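Local coordinates for mitotic checkpoint control protein kinase BUB1 (PDB 6JKM) that probably works as an ATP-binding protein kinase of the mitotic checkpoint, this chain being its kinase domain with ADP and two magnesium ions bound, at residues 81-86 with 131-136; 164-169 with 201-206; 185-190 with 205-210. All blocks are in the same frame, centred on the assembly; numbering follows the deposited sequence.

In the fold
The three contacts run from the cleft between the two kinase lobes into the larger, mainly helical one. Contact 1 belongs to the small lobe and the hinge and holds the adenine, while its K85 reaches the phosphates. Contact 3, whose centre is about 12 Å from that of contact 1, lies beneath the nucleotide and carries both magnesium ions; K85 NZ and D207 OD2 meet at 3.1 Å, joining the two. Contact 2 shares L205 and I206 with contact 3, their centres being about 10 Å apart, and packs strand 203-205 on a helix of the large lobe. The centres of contacts 1 and 2 are about 18 Å apart, yet both touch ADP.

Contact 1: residues 81-86 with 131-136; sequences KVALKQ and SEFSDY. With ADP (adenosine-5'-diphosphate), chain B.
K81 and F133 meet where strand 81-87 passes the start of the hinge. F133 N donates to K81 O at 3.2 Å, from above the carbonyl plane, and two residues further along A83 and S131 form an antiparallel hydrogen-bonded pair. The first torsion of F133 sets CG anti to its N (chi1 -175°), which brings the ring alongside the strand, its edge toward A83 N, with F133 CD1 3.5 Å from ADP N1. K81 lies obliquely to this ring, its CD 3.9 Å from F133 CD2; the long aliphatic chain, extended beyond CG, then lets NZ form a salt bridge with D135 OD1 at 2.9 Å, met nearly along the carboxylate C-O direction. A83 suits its place by being small, since its CB sits over one adenine face. The hinge reads the adenine edge through its backbone: ADP N6 donates to E132 O at 2.8 Å, and S134 N gives ADP N1 an almost straight bond of 2.9 Å (171°). K85, stretched to full length, reaches the phosphates, where NZ bonds ADP O1A at 2.7 Å as well as O3A and O2B. Strand 81-87 is flanked by strands 127-132 and 68-75; F133 touches V72 of the latter, E94 of helix 92-104 forms a salt bridge with K85, and the S134 side chain packs on L189 of strand 188-190.

Contact 2: residues 164-169 with 201-206; sequences CQMLDI and VSLQLI. With ADP (adenosine-5'-diphosphate), chain B.
In the large lobe of the kinase fold, the central helix 156-175 supports the short strand before the DFG loop, with Q165, M166 and I169 facing V201, L203 and L205. Helix 164-169 and strand 203-205 run roughly the same way, their axes 37° apart and 9.2 Å at closest approach. The polar part is the work of Q165. Its extended chain carries OE1 to the turn leading into the strand, where S202 N donates a straight bond of 2.6 Å to Q165 OE1 (174°), tilted out of the amide plane. L203 N adds a weak second bond to the same Q165 OE1 at 3.3 Å. A glutamine suits this buried place because its other end can donate while OE1 accepts: NE2 bonds H161 ND1 one turn earlier in the helix, which fixes which way round the amide lies. S202 OG turns to P193 O instead. The rest of the contact is apolar. M166 CG meets L203 CD1 at 3.6 Å, the two chains crossing at a slant, while the M166 side chain also packs on helix 246-261. I169 divides its branches between two strand residues and the turn: with CG1 anti to the carbonyl carbon (chi1 -68°), CD1 reaches V201 CG1 at 3.8 Å and L203 CB at 4.0 Å, whereas CG2 rests 4.1 Å from L205 CB.

Contact 3: residues 185-190 with 205-210; sequences PDNFLL and LIDFGV. With MG (magnesium ion), chain C; MG (magnesium ion), chain D; ADP (adenosine-5'-diphosphate), chain B.
D207 and N187 come together over a magnesium ion that both of them bind. From D207 CB, which lies beside N187 OD1, the chain runs with CG anti to the backbone N (chi1 -168°), aiming the carboxylate at the two magnesium ions, which link it to the phosphates. D207 OD1 bridges the two metals, 2.2 Å from the chain C magnesium and 2.3 Å from the chain D magnesium; OD2 completes a bidentate grip on the latter at 2.2 Å and is also approached by K85. N187 OD1 binds the chain C magnesium at 2.1 Å, its amide plane turned 88° from the carboxylate. An asparagine suits this place because ND2 can donate at the same time, to D182 O and to a metal-bound water. ADP O3B and O2A and two waters complete six ligands on that ion. This is the DFG aspartate working with the asparagine that ends the catalytic loop, as in other kinases. Behind the metals, I206 N donates to N187 O at 3.0 Å, and L205 lays CD1 over a face of the F188 ring in a CH-pi contact, 4.1 Å from the centroid. L189 CD1 packs on I206 CG2 at 3.7 Å and on ADP C6 at 3.3 Å, against the adenine face opposite A83. Cutting L189 back to an alanine is likely to open a gap under ADP C6, remove the packing on I206 CG2 and let the adenine shift. I206 CD1 continues this apolar floor beneath ADP C8, and at the ribose O3' donates to D186 O.

Contact 1: residues 81-86 with 131-136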
loop_
_atom_site.group_PDB
_atom_site.type_symbol
_atom_site.label_atom_id
_atom_site.label_comp_id
_atom_site.label_asym_id
_atom_site.label_seq_id
_atom_site.Cartn_x
_atom_site.Cartn_y
_atom_site.Cartn_z
ATOM N N LYS A 81 -3.846 2.524 -20.575
ATOM C CA LYS A 81 -4.077 1.233 -19.934
ATOM C C LYS A 81 -4.644 1.442 -18.541
ATOM O O LYS A 81 -4.199 2.328 -17.809
ATOM C CB LYS A 81 -2.777 0.431 -19.839
ATOM C CG LYS A 81 -2.518 -0.549 -20.959
ATOM C CD LYS A 81 -1.201 -1.275 -20.684
ATOM C CE LYS A 81 -0.915 -2.349 -21.715
ATOM N NZ LYS A 81 0.351 -3.086 -21.385
ATOM N N VAL A 82 -5.604 0.609 -18.170
ATOM C CA VAL A 82 -6.258 0.744 -16.880
ATOM C C VAL A 82 -6.329 -0.598 -16.159
ATOM O O VAL A 82 -6.295 -1.658 -16.788
ATOM C CB VAL A 82 -7.701 1.301 -17.011
ATOM C CG1 VAL A 82 -7.709 2.718 -17.615
ATOM C CG2 VAL A 82 -8.584 0.333 -17.819
ATOM N N ALA A 83 -6.422 -0.538 -14.830
ATOM C CA ALA A 83 -6.830 -1.695 -14.041
ATOM C C ALA A 83 -8.326 -1.605 -13.805
ATOM O O ALA A 83 -8.849 -0.523 -13.553
ATOM C CB ALA A 83 -6.088 -1.757 -12.714
ATOM N N LEU A 84 -9.005 -2.742 -13.871
ATOM C CA LEU A 84 -10.420 -2.788 -13.545
ATOM C C LEU A 84 -10.580 -3.714 -12.357
ATOM O O LEU A 84 -10.230 -4.884 -12.437
ATOM C CB LEU A 84 -11.256 -3.260 -14.745
ATOM C CG LEU A 84 -11.086 -2.374 -15.989
ATOM C CD1 LEU A 84 -10.226 -3.051 -17.030
ATOM C CD2 LEU A 84 -12.447 -1.987 -16.584
ATOM N N LYS A 85 -11.057 -3.189 -11.238
ATOM C CA LYS A 85 -11.148 -4.004 -10.036
ATOM C C LYS A 85 -12.600 -4.241 -9.692
ATOM O O LYS A 85 -13.355 -3.296 -9.437
ATOM C CB LYS A 85 -10.418 -3.332 -8.860
ATOM C CG LYS A 85 -10.427 -4.160 -7.572
ATOM C CD LYS A 85 -9.619 -3.447 -6.461
ATOM C CE LYS A 85 -9.583 -4.301 -5.198
ATOM N NZ LYS A 85 -8.553 -3.800 -4.227
ATOM N N GLN A 86 -12.986 -5.511 -9.693
ATOM C CA GLN A 86 -14.361 -5.897 -9.425
ATOM C C GLN A 86 -14.463 -6.615 -8.104
ATOM O O GLN A 86 -13.624 -7.459 -7.797
ATOM C CB GLN A 86 -14.884 -6.789 -10.532
ATOM C CG GLN A 86 -16.293 -7.294 -10.270
ATOM C CD GLN A 86 -16.936 -7.785 -11.531
ATOM O OE1 GLN A 86 -16.505 -8.779 -12.102
ATOM N NE2 GLN A 86 -17.968 -7.093 -11.980
ATOM N N SER A 131 -8.711 2.397 -12.550
ATOM C CA SER A 131 -7.599 3.273 -12.200
ATOM C C SER A 131 -6.432 3.060 -13.158
ATOM O O SER A 131 -6.431 2.115 -13.939
ATOM C CB SER A 131 -7.151 3.018 -10.756
ATOM O OG SER A 131 -6.859 1.644 -10.588
ATOM N N GLU A 132 -5.432 3.939 -13.090
ATOM C CA GLU A 132 -4.247 3.818 -13.929
ATOM C C GLU A 132 -3.533 2.468 -13.709
ATOM O O GLU A 132 -3.286 2.066 -12.570
ATOM C CB GLU A 132 -3.280 4.983 -13.656
ATOM C CG GLU A 132 -2.033 4.932 -14.524
ATOM C CD GLU A 132 -0.995 5.986 -14.164
ATOM O OE1 GLU A 132 -1.275 6.867 -13.323
ATOM O OE2 GLU A 132 0.125 5.920 -14.723
ATOM N N PHE A 133 -3.227 1.776 -14.807
ATOM C CA PHE A 133 -2.496 0.516 -14.776
ATOM C C PHE A 133 -0.981 0.744 -14.729
ATOM O O PHE A 133 -0.451 1.529 -15.511
ATOM C CB PHE A 133 -2.846 -0.313 -16.011
ATOM C CG PHE A 133 -2.240 -1.701 -16.024
ATOM C CD1 PHE A 133 -2.793 -2.723 -15.266
ATOM C CD2 PHE A 133 -1.135 -1.981 -16.812
ATOM C CE1 PHE A 133 -2.255 -3.990 -15.293
ATOM C CE2 PHE A 133 -0.597 -3.257 -16.838
ATOM C CZ PHE A 133 -1.156 -4.259 -16.081
ATOM N N SER A 134 -0.281 0.042 -13.839
ATOM C CA SER A 134 1.181 0.059 -13.866
ATOM C C SER A 134 1.757 -1.116 -14.667
ATOM O O SER A 134 1.475 -2.265 -14.359
ATOM C CB SER A 134 1.745 0.004 -12.450
ATOM O OG SER A 134 3.131 -0.299 -12.502
ATOM N N ASP A 135 2.580 -0.848 -15.668
ATOM C CA ASP A 135 3.176 -1.947 -16.429
ATOM C C ASP A 135 4.261 -2.703 -15.646
ATOM O O ASP A 135 4.738 -3.753 -16.092
ATOM C CB ASP A 135 3.774 -1.434 -17.738
ATOM C CG ASP A 135 2.716 -1.040 -18.749
ATOM O OD1 ASP A 135 2.178 -1.939 -19.444
ATOM O OD2 ASP A 135 2.429 0.176 -18.855
ATOM N N TYR A 136 4.666 -2.171 -14.493
ATOM C CA TYR A 136 5.705 -2.824 -13.701
ATOM C C TYR A 136 5.119 -3.686 -12.600
ATOM O O TYR A 136 5.807 -4.521 -12.048
ATOM C CB TYR A 136 6.659 -1.790 -13.094
ATOM C CG TYR A 136 7.312 -0.921 -14.130
ATOM C CD1 TYR A 136 8.484 -1.319 -14.764
ATOM C CD2 TYR A 136 6.743 0.291 -14.501
ATOM C CE1 TYR A 136 9.090 -0.509 -15.719
ATOM C CE2 TYR A 136 7.327 1.088 -15.463
ATOM C CZ TYR A 136 8.489 0.686 -16.066
ATOM O OH TYR A 136 9.060 1.502 -17.018
HETATM P PB ADP B . -7.035 -7.062 -3.528
HETATM O O1B ADP B . -7.733 -8.270 -4.052
HETATM O O2B ADP B . -7.938 -6.189 -2.676
HETATM O O3B ADP B . -5.700 -7.389 -2.877
HETATM P PA ADP B . -5.575 -5.140 -5.183
HETATM O O1A ADP B . -6.216 -3.805 -5.530
HETATM O O2A ADP B . -4.465 -5.225 -4.166
HETATM O O3A ADP B . -6.741 -6.227 -4.897
HETATM O "O5'" ADP B . -4.952 -5.775 -6.538
HETATM C "C5'" ADP B . -4.461 -7.120 -6.544
HETATM C "C4'" ADP B . -3.205 -7.221 -7.417
HETATM O "O4'" ADP B . -3.507 -6.858 -8.774
HETATM C "C3'" ADP B . -2.138 -6.226 -7.009
HETATM O "O3'" ADP B . -1.294 -6.721 -5.966
HETATM C "C2'" ADP B . -1.374 -6.062 -8.307
HETATM O "O2'" ADP B . -0.476 -7.183 -8.414
HETATM C "C1'" ADP B . -2.449 -6.130 -9.384
HETATM N N9 ADP B . -2.904 -4.734 -9.603
HETATM C C8 ADP B . -3.900 -4.099 -8.935
HETATM N N7 ADP B . -4.046 -2.823 -9.368
HETATM C C5 ADP B . -3.122 -2.610 -10.325
HETATM C C6 ADP B . -2.735 -1.488 -11.197
HETATM N N6 ADP B . -3.370 -0.279 -11.134
HETATM N N1 ADP B . -1.713 -1.699 -12.060
HETATM C C2 ADP B . -1.074 -2.876 -12.151
HETATM N N3 ADP B . -1.388 -3.943 -11.395
HETATM C C4 ADP B . -2.379 -3.868 -10.477
#

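Contact 2: residues 164-169 with 201-206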
loop_
_atom_site.group_PDB
_atom_site.type_symbol
_atom_site.label_atom_id
_atom_site.label_comp_id
_atom_site.label_asym_id
_atom_site.label_seq_id
_atom_site.Cartn_x
_atom_site.Cartn_y
_atom_site.Cartn_z
ATOM N N CYS A 164 12.940 4.457 1.636
ATOM C CA CYS A 164 12.851 5.895 1.786
ATOM C C CYS A 164 11.524 6.422 1.213
ATOM O O CYS A 164 10.855 7.279 1.813
ATOM C CB CYS A 164 14.045 6.534 1.091
ATOM S SG CYS A 164 14.356 8.220 1.555
ATOM N N GLN A 165 11.149 5.885 0.055
ATOM C CA GLN A 165 9.925 6.260 -0.630
ATOM C C GLN A 165 8.706 5.785 0.151
ATOM O O GLN A 165 7.777 6.556 0.374
ATOM C CB GLN A 165 9.904 5.677 -2.050
ATOM C CG GLN A 165 10.919 6.319 -3.001
ATOM C CD GLN A 165 10.788 5.764 -4.408
ATOM O OE1 GLN A 165 9.708 5.805 -4.996
ATOM N NE2 GLN A 165 11.879 5.217 -4.944
ATOM N N MET A 166 8.727 4.533 0.605
ATOM C CA MET A 166 7.585 3.996 1.345
ATOM C C MET A 166 7.369 4.740 2.642
ATOM O O MET A 166 6.226 4.956 3.050
ATOM C CB MET A 166 7.757 2.497 1.634
ATOM C CG MET A 166 7.697 1.624 0.394
ATOM S SD MET A 166 7.799 -0.148 0.774
ATOM C CE MET A 166 9.484 -0.277 1.386
ATOM N N LEU A 167 8.457 5.134 3.298
ATOM C CA LEU A 167 8.324 5.870 4.554
ATOM C C LEU A 167 7.615 7.187 4.312
ATOM O O LEU A 167 6.773 7.602 5.108
ATOM C CB LEU A 167 9.689 6.121 5.197
ATOM C CG LEU A 167 10.210 4.886 5.940
ATOM C CD1 LEU A 167 11.718 4.968 6.141
ATOM C CD2 LEU A 167 9.504 4.745 7.275
ATOM N N ASP A 168 7.960 7.839 3.204
ATOM C CA ASP A 168 7.407 9.143 2.865
ATOM C C ASP A 168 5.915 9.021 2.578
ATOM O O ASP A 168 5.116 9.861 2.988
ATOM C CB ASP A 168 8.129 9.716 1.646
ATOM C CG ASP A 168 8.459 11.187 1.790
ATOM O OD1 ASP A 168 8.351 11.721 2.923
ATOM O OD2 ASP A 168 8.861 11.798 0.764
ATOM N N ILE A 169 5.550 7.967 1.857
ATOM C CA ILE A 169 4.160 7.751 1.500
ATOM C C ILE A 169 3.309 7.453 2.730
ATOM O O ILE A 169 2.192 7.958 2.859
ATOM C CB ILE A 169 4.047 6.603 0.492
ATOM C CG1 ILE A 169 4.667 7.065 -0.833
ATOM C CG2 ILE A 169 2.583 6.139 0.325
ATOM C CD1 ILE A 169 4.887 5.963 -1.842
ATOM N N VAL A 201 9.349 10.125 -5.983
ATOM C CA VAL A 201 8.470 8.995 -5.730
ATOM C C VAL A 201 8.141 8.234 -7.010
ATOM O O VAL A 201 7.588 8.806 -7.955
ATOM C CB VAL A 201 7.148 9.435 -5.082
ATOM C CG1 VAL A 201 6.454 8.239 -4.431
ATOM C CG2 VAL A 201 7.395 10.533 -4.066
ATOM N N SER A 202 8.458 6.940 -7.018
ATOM C CA SER A 202 8.096 6.047 -8.119
ATOM C C SER A 202 7.122 4.951 -7.687
ATOM O O SER A 202 6.651 4.192 -8.528
ATOM C CB SER A 202 9.347 5.391 -8.726
ATOM O OG SER A 202 10.184 6.354 -9.348
ATOM N N LEU A 203 6.842 4.852 -6.388
ATOM C CA LEU A 203 5.846 3.902 -5.886
ATOM C C LEU A 203 4.443 4.514 -5.740
ATOM O O LEU A 203 4.286 5.734 -5.675
ATOM C CB LEU A 203 6.281 3.331 -4.536
ATOM C CG LEU A 203 7.638 2.626 -4.544
ATOM C CD1 LEU A 203 8.065 2.272 -3.118
ATOM C CD2 LEU A 203 7.603 1.380 -5.426
ATOM N N GLN A 204 3.437 3.637 -5.706
ATOM C CA GLN A 204 2.055 4.018 -5.434
ATOM C C GLN A 204 1.420 2.997 -4.503
ATOM O O GLN A 204 1.517 1.787 -4.723
ATOM C CB GLN A 204 1.239 4.123 -6.725
ATOM C CG GLN A 204 -0.213 4.562 -6.526
ATOM C CD GLN A 204 -0.968 4.580 -7.836
ATOM O OE1 GLN A 204 -1.492 3.549 -8.276
ATOM N NE2 GLN A 204 -1.015 5.746 -8.484
ATOM N N LEU A 205 0.798 3.487 -3.445
ATOM C CA LEU A 205 0.052 2.649 -2.529
ATOM C C LEU A 205 -1.365 2.451 -3.082
ATOM O O LEU A 205 -2.023 3.412 -3.488
ATOM C CB LEU A 205 0.014 3.307 -1.150
ATOM C CG LEU A 205 -0.727 2.597 -0.025
ATOM C CD1 LEU A 205 -0.038 1.274 0.302
ATOM C CD2 LEU A 205 -0.769 3.517 1.195
ATOM N N ILE A 206 -1.819 1.201 -3.101
ATOM C CA ILE A 206 -3.135 0.843 -3.612
ATOM C C ILE A 206 -3.891 -0.005 -2.595
ATOM O O ILE A 206 -3.352 -0.353 -1.542
ATOM C CB ILE A 206 -3.034 0.048 -4.935
ATOM C CG1 ILE A 206 -2.418 -1.328 -4.678
ATOM C CG2 ILE A 206 -2.191 0.795 -5.961
ATOM C CD1 ILE A 206 -2.567 -2.312 -5.858
HETATM P PB ADP B . -7.035 -7.062 -3.528
HETATM O O1B ADP B . -7.733 -8.270 -4.052
HETATM O O2B ADP B . -7.938 -6.189 -2.676
HETATM O O3B ADP B . -5.700 -7.389 -2.877
HETATM P PA ADP B . -5.575 -5.140 -5.183
HETATM O O1A ADP B . -6.216 -3.805 -5.530
HETATM O O2A ADP B . -4.465 -5.225 -4.166
HETATM O O3A ADP B . -6.741 -6.227 -4.897
HETATM O "O5'" ADP B . -4.952 -5.775 -6.538
HETATM C "C5'" ADP B . -4.461 -7.120 -6.544
HETATM C "C4'" ADP B . -3.205 -7.221 -7.417
HETATM O "O4'" ADP B . -3.507 -6.858 -8.774
HETATM C "C3'" ADP B . -2.138 -6.226 -7.009
HETATM O "O3'" ADP B . -1.294 -6.721 -5.966
HETATM C "C2'" ADP B . -1.374 -6.062 -8.307
HETATM O "O2'" ADP B . -0.476 -7.183 -8.414
HETATM C "C1'" ADP B . -2.449 -6.130 -9.384
HETATM N N9 ADP B . -2.904 -4.734 -9.603
HETATM C C8 ADP B . -3.900 -4.099 -8.935
HETATM N N7 ADP B . -4.046 -2.823 -9.368
HETATM C C5 ADP B . -3.122 -2.610 -10.325
HETATM C C6 ADP B . -2.735 -1.488 -11.197
HETATM N N6 ADP B . -3.370 -0.279 -11.134
HETATM N N1 ADP B . -1.713 -1.699 -12.060
HETATM C C2 ADP B . -1.074 -2.876 -12.151
HETATM N N3 ADP B . -1.388 -3.943 -11.395
HETATM C C4 ADP B . -2.379 -3.868 -10.477
#

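Contact 3: residues 185-190 with 205-210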
loop_
_atom_site.group_PDB
_atom_site.type_symbol
_atom_site.label_atom_id
_atom_site.label_comp_id
_atom_site.label_asym_id
_atom_site.label_seq_id
_atom_site.Cartn_x
_atom_site.Cartn_y
_atom_site.Cartn_z
ATOM N N PRO A 185 3.918 -6.036 0.317
ATOM C CA PRO A 185 4.544 -5.685 -0.965
ATOM C C PRO A 185 3.555 -5.715 -2.120
ATOM O O PRO A 185 3.757 -4.979 -3.098
ATOM C CB PRO A 185 5.618 -6.775 -1.147
ATOM C CG PRO A 185 5.886 -7.281 0.259
ATOM C CD PRO A 185 4.522 -7.250 0.896
ATOM N N ASP A 186 2.516 -6.545 -1.987
ATOM C CA ASP A 186 1.410 -6.672 -2.943
ATOM C C ASP A 186 0.718 -5.332 -3.187
ATOM O O ASP A 186 0.173 -5.090 -4.269
ATOM C CB ASP A 186 0.345 -7.672 -2.417
ATOM C CG ASP A 186 0.950 -8.965 -1.881
ATOM O OD1 ASP A 186 0.702 -10.030 -2.502
ATOM O OD2 ASP A 186 1.745 -8.897 -0.897
ATOM N N ASN A 187 0.681 -4.477 -2.171
ATOM C CA ASN A 187 -0.115 -3.263 -2.306
ATOM C C ASN A 187 0.694 -1.994 -2.572
ATOM O O ASN A 187 0.162 -0.894 -2.461
ATOM C CB ASN A 187 -0.986 -3.083 -1.062
ATOM C CG ASN A 187 -2.080 -4.143 -0.976
ATOM O OD1 ASN A 187 -2.549 -4.641 -2.007
ATOM N ND2 ASN A 187 -2.474 -4.511 0.248
ATOM N N PHE A 188 1.973 -2.151 -2.921
ATOM C CA PHE A 188 2.760 -1.061 -3.500
ATOM C C PHE A 188 3.028 -1.397 -4.963
ATOM O O PHE A 188 3.533 -2.484 -5.264
ATOM C CB PHE A 188 4.109 -0.863 -2.784
ATOM C CG PHE A 188 4.029 -0.122 -1.467
ATOM C CD1 PHE A 188 3.895 1.264 -1.432
ATOM C CD2 PHE A 188 4.132 -0.815 -0.257
ATOM C CE1 PHE A 188 3.841 1.953 -0.214
ATOM C CE2 PHE A 188 4.091 -0.141 0.962
ATOM C CZ PHE A 188 3.938 1.254 0.981
ATOM N N LEU A 189 2.696 -0.477 -5.864
ATOM C CA LEU A 189 3.018 -0.621 -7.281
ATOM C C LEU A 189 4.259 0.189 -7.608
ATOM O O LEU A 189 4.452 1.258 -7.040
ATOM C CB LEU A 189 1.863 -0.125 -8.162
ATOM C CG LEU A 189 0.523 -0.872 -8.116
ATOM C CD1 LEU A 189 -0.453 -0.232 -9.103
ATOM C CD2 LEU A 189 0.706 -2.360 -8.389
ATOM N N LEU A 190 5.085 -0.317 -8.526
ATOM C CA LEU A 190 6.127 0.500 -9.145
ATOM C C LEU A 190 5.529 1.128 -10.402
ATOM O O LEU A 190 5.135 0.418 -11.340
ATOM C CB LEU A 190 7.369 -0.332 -9.474
ATOM C CG LEU A 190 8.548 0.421 -10.096
ATOM C CD1 LEU A 190 9.206 1.398 -9.096
ATOM C CD2 LEU A 190 9.564 -0.562 -10.617
ATOM N N LEU A 205 0.798 3.487 -3.445
ATOM C CA LEU A 205 0.052 2.649 -2.529
ATOM C C LEU A 205 -1.365 2.451 -3.082
ATOM O O LEU A 205 -2.023 3.412 -3.488
ATOM C CB LEU A 205 0.014 3.307 -1.150
ATOM C CG LEU A 205 -0.727 2.597 -0.025
ATOM C CD1 LEU A 205 -0.038 1.274 0.302
ATOM C CD2 LEU A 205 -0.769 3.517 1.195
ATOM N N ILE A 206 -1.819 1.201 -3.101
ATOM C CA ILE A 206 -3.135 0.843 -3.612
ATOM C C ILE A 206 -3.891 -0.005 -2.595
ATOM O O ILE A 206 -3.352 -0.353 -1.542
ATOM C CB ILE A 206 -3.034 0.048 -4.935
ATOM C CG1 ILE A 206 -2.418 -1.328 -4.678
ATOM C CG2 ILE A 206 -2.191 0.795 -5.961
ATOM C CD1 ILE A 206 -2.567 -2.312 -5.858
ATOM N N ASP A 207 -5.133 -0.350 -2.931
ATOM C CA ASP A 207 -5.940 -1.304 -2.170
ATOM C C ASP A 207 -6.274 -0.768 -0.782
ATOM O O ASP A 207 -5.732 -1.229 0.225
ATOM C CB ASP A 207 -5.226 -2.653 -2.071
ATOM C CG ASP A 207 -6.128 -3.756 -1.542
ATOM O OD1 ASP A 207 -5.624 -4.880 -1.313
ATOM O OD2 ASP A 207 -7.338 -3.502 -1.352
ATOM N N PHE A 208 -7.189 0.203 -0.744
ATOM C CA PHE A 208 -7.652 0.776 0.512
ATOM C C PHE A 208 -8.902 0.068 1.045
ATOM O O PHE A 208 -9.682 0.653 1.796
ATOM C CB PHE A 208 -7.917 2.267 0.315
ATOM C CG PHE A 208 -6.715 3.005 -0.173
ATOM C CD1 PHE A 208 -5.646 3.233 0.671
ATOM C CD2 PHE A 208 -6.630 3.434 -1.477
ATOM C CE1 PHE A 208 -4.510 3.883 0.226
ATOM C CE2 PHE A 208 -5.496 4.098 -1.929
ATOM C CZ PHE A 208 -4.441 4.319 -1.075
ATOM N N GLY A 209 -9.071 -1.197 0.669
ATOM C CA GLY A 209 -10.259 -1.961 1.038
ATOM C C GLY A 209 -10.531 -2.082 2.531
ATOM O O GLY A 209 -11.684 -2.105 2.954
ATOM N N VAL A 210 -9.483 -2.173 3.345
ATOM C CA VAL A 210 -9.697 -2.279 4.791
ATOM C C VAL A 210 -9.084 -1.117 5.582
ATOM O O VAL A 210 -8.779 -1.247 6.777
ATOM C CB VAL A 210 -9.151 -3.618 5.332
ATOM C CG1 VAL A 210 -9.906 -4.792 4.680
ATOM C CG2 VAL A 210 -7.650 -3.734 5.107
HETATM MG MG MG C . -4.132 -5.999 -2.394
HETATM MG MG MG D . -7.658 -5.596 -0.654
HETATM P PB ADP B . -7.035 -7.062 -3.528
HETATM O O1B ADP B . -7.733 -8.270 -4.052
HETATM O O2B ADP B . -7.938 -6.189 -2.676
HETATM O O3B ADP B . -5.700 -7.389 -2.877
HETATM P PA ADP B . -5.575 -5.140 -5.183
HETATM O O1A ADP B . -6.216 -3.805 -5.530
HETATM O O2A ADP B . -4.465 -5.225 -4.166
HETATM O O3A ADP B . -6.741 -6.227 -4.897
HETATM O "O5'" ADP B . -4.952 -5.775 -6.538
HETATM C "C5'" ADP B . -4.461 -7.120 -6.544
HETATM C "C4'" ADP B . -3.205 -7.221 -7.417
HETATM O "O4'" ADP B . -3.507 -6.858 -8.774
HETATM C "C3'" ADP B . -2.138 -6.226 -7.009
HETATM O "O3'" ADP B . -1.294 -6.721 -5.966
HETATM C "C2'" ADP B . -1.374 -6.062 -8.307
HETATM O "O2'" ADP B . -0.476 -7.183 -8.414
HETATM C "C1'" ADP B . -2.449 -6.130 -9.384
HETATM N N9 ADP B . -2.904 -4.734 -9.603
HETATM C C8 ADP B . -3.900 -4.099 -8.935
HETATM N N7 ADP B . -4.046 -2.823 -9.368
HETATM C C5 ADP B . -3.122 -2.610 -10.325
HETATM C C6 ADP B . -2.735 -1.488 -11.197
HETATM N N6 ADP B . -3.370 -0.279 -11.134
HETATM N N1 ADP B . -1.713 -1.699 -12.060
HETATM C C2 ADP B . -1.074 -2.876 -12.151
HETATM N N3 ADP B . -1.388 -3.943 -11.395
HETATM C C4 ADP B . -2.379 -3.868 -10.477
HETATM O O HOH W 1 -3.842 -6.994 -0.827
HETATM O O HOH W 2 -2.801 -7.262 -3.326
HETATM O O HOH W 3 -9.282 -5.419 0.305
HETATM O O HOH W 4 -6.947 -7.227 0.080
#